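Side-chain contact in ABC-type phosphate transport system, periplasmic component (Lactobacillus brevis, PDB 4ECF), which probably serves as the phosphate-binding receptor of a PstSACB-type ABC importer that carries phosphate across the cytoplasmic membrane: residues 110-113 and 119-122. Numbering follows the deposited sequence.
Sequences TNWK and DQSI
Residues 110-113 and 119-122 run roughly antiparallel, and a single bridge pairs Asn111 with Ser121: Ile122 N donates to Thr110 O at 2.9 Å, and Trp112 N to Gln120 O. The side chain of Asn111 adds further bonds, to Gln120 and Asp119. With CG anti to the backbone N (chi1 -170°), its amide reaches the other segment although the CB bond points away from it. Asn111 OD1 takes two backbone N-H groups. Lys113 N donates to Asn111 OD1 at 2.8 Å, in the carbonyl plane, and closes an Asx turn as the chain enters its 3-10 segment; Gln120 N reaches Asn111 OD1 at 3.2 Å from above that plane. At the other end of the amide, Asn111 ND2 meets Asp119 OD1 at 2.9 Å on the anti side of the carboxylate, tilted out of its plane, and the amide and carboxylate planes are 68° apart. An alanine here is likely to leave the N-H groups of Lys113 and Gln120 without this shared acceptor and the Asp119 carboxylate freer to turn. The Asx turn and the bridge both lie in the surface loop that joins helix 98-105 to strand 123-127 in this periplasmic-binding-protein fold. Beyond Asp119, a water links its OD2 to NZ of the extended Lys113 chain; a second water joins Thr110 O, Ser121 OG and Ile122 O. On the inner side, Ile122 CG1 sits over one face of the Trp112 indole in a CH-pi contact, 3.5 Å from the five-membered-ring centroid. Gln120 CG touches Trp112 CD1. Trp112 NE1 donates to Gly168 O, while Ile104 of helix 98-105 and Ile170 of strand 169-174 pack against both Trp112 and Ile122.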
loop_
_atom_site.group_PDB
_atom_site.type_symbol
_atom_site.label_atom_id
_atom_site.label_comp_id
_atom_site.label_asym_id
_atom_site.label_seq_id
_atom_site.Cartn_x
_atom_site.Cartn_y
_atom_site.Cartn_z
ATOM N N THR A 110 17.160 2.797 19.927
ATOM C CA THR A 110 16.436 1.617 20.446
ATOM C C THR A 110 15.398 1.930 21.544
ATOM O O THR A 110 14.703 1.041 21.988
ATOM C CB THR A 110 17.424 0.573 21.014
ATOM O OG1 THR A 110 18.169 1.167 22.066
ATOM C CG2 THR A 110 18.367 0.042 19.898
ATOM N N ASN A 111 15.332 3.178 21.993
ATOM C CA ASN A 111 14.381 3.628 22.998
ATOM C C ASN A 111 13.711 4.940 22.528
ATOM O O ASN A 111 14.366 5.862 22.010
ATOM C CB ASN A 111 15.124 3.798 24.322
ATOM C CG ASN A 111 14.191 4.032 25.483
ATOM O OD1 ASN A 111 13.503 5.046 25.526
ATOM N ND2 ASN A 111 14.216 3.114 26.489
ATOM N N TRP A 112 12.395 5.046 22.691
ATOM C CA TRP A 112 11.678 6.229 22.279
ATOM C C TRP A 112 12.128 7.512 22.976
ATOM O O TRP A 112 11.980 8.612 22.443
ATOM C CB TRP A 112 10.181 6.027 22.507
ATOM C CG TRP A 112 9.594 5.066 21.527
ATOM C CD1 TRP A 112 9.220 3.751 21.738
ATOM C CD2 TRP A 112 9.340 5.331 20.127
ATOM N NE1 TRP A 112 8.759 3.184 20.591
ATOM C CE2 TRP A 112 8.797 4.087 19.574
ATOM C CE3 TRP A 112 9.497 6.422 19.306
ATOM C CZ2 TRP A 112 8.458 3.975 18.245
ATOM C CZ3 TRP A 112 9.119 6.309 17.961
ATOM C CH2 TRP A 112 8.618 5.108 17.457
ATOM N N LYS A 113 12.742 7.408 24.147
ATOM C CA LYS A 113 13.198 8.608 24.814
ATOM C C LYS A 113 14.260 9.358 23.995
ATOM O O LYS A 113 14.438 10.556 24.163
ATOM C CB LYS A 113 13.777 8.261 26.200
ATOM C CG LYS A 113 14.162 9.504 27.017
ATOM C CD LYS A 113 14.669 9.134 28.399
ATOM C CE LYS A 113 15.083 10.364 29.206
ATOM N NZ LYS A 113 15.641 9.991 30.540
ATOM N N ASP A 119 10.172 6.690 28.016
ATOM C CA ASP A 119 11.251 5.721 28.247
ATOM C C ASP A 119 10.641 4.336 28.026
ATOM O O ASP A 119 9.970 3.760 28.903
ATOM C CB ASP A 119 11.842 5.888 29.668
ATOM C CG ASP A 119 13.093 5.076 29.872
ATOM O OD1 ASP A 119 13.300 4.102 29.112
ATOM O OD2 ASP A 119 13.858 5.376 30.802
ATOM N N GLN A 120 10.852 3.802 26.822
ATOM C CA GLN A 120 10.226 2.560 26.386
ATOM C C GLN A 120 11.069 1.993 25.245
ATOM O O GLN A 120 11.366 2.722 24.256
ATOM C CB GLN A 120 8.782 2.863 25.873
ATOM C CG GLN A 120 8.156 1.860 24.911
ATOM C CD GLN A 120 7.697 0.581 25.598
ATOM O OE1 GLN A 120 6.871 0.650 26.500
ATOM N NE2 GLN A 120 8.223 -0.598 25.169
ATOM N N SER A 121 11.412 0.710 25.333
ATOM C CA SER A 121 12.138 0.080 24.242
ATOM C C SER A 121 11.272 0.055 22.986
ATOM O O SER A 121 10.059 -0.208 23.053
ATOM C CB SER A 121 12.584 -1.331 24.641
ATOM O OG SER A 121 13.238 -1.951 23.558
ATOM N N ILE A 122 11.889 0.328 21.837
ATOM C CA ILE A 122 11.209 0.308 20.543
ATOM C C ILE A 122 11.058 -1.137 20.068
ATOM O O ILE A 122 11.998 -1.943 20.227
ATOM C CB ILE A 122 11.985 1.116 19.500
ATOM C CG1 ILE A 122 12.136 2.559 19.972
ATOM C CG2 ILE A 122 11.344 0.960 18.106
ATOM C CD1 ILE A 122 12.913 3.462 19.017
HETATM O O HOH W 1 14.601 -1.607 20.698
HETATM O O HOH W 2 16.081 7.220 31.011
#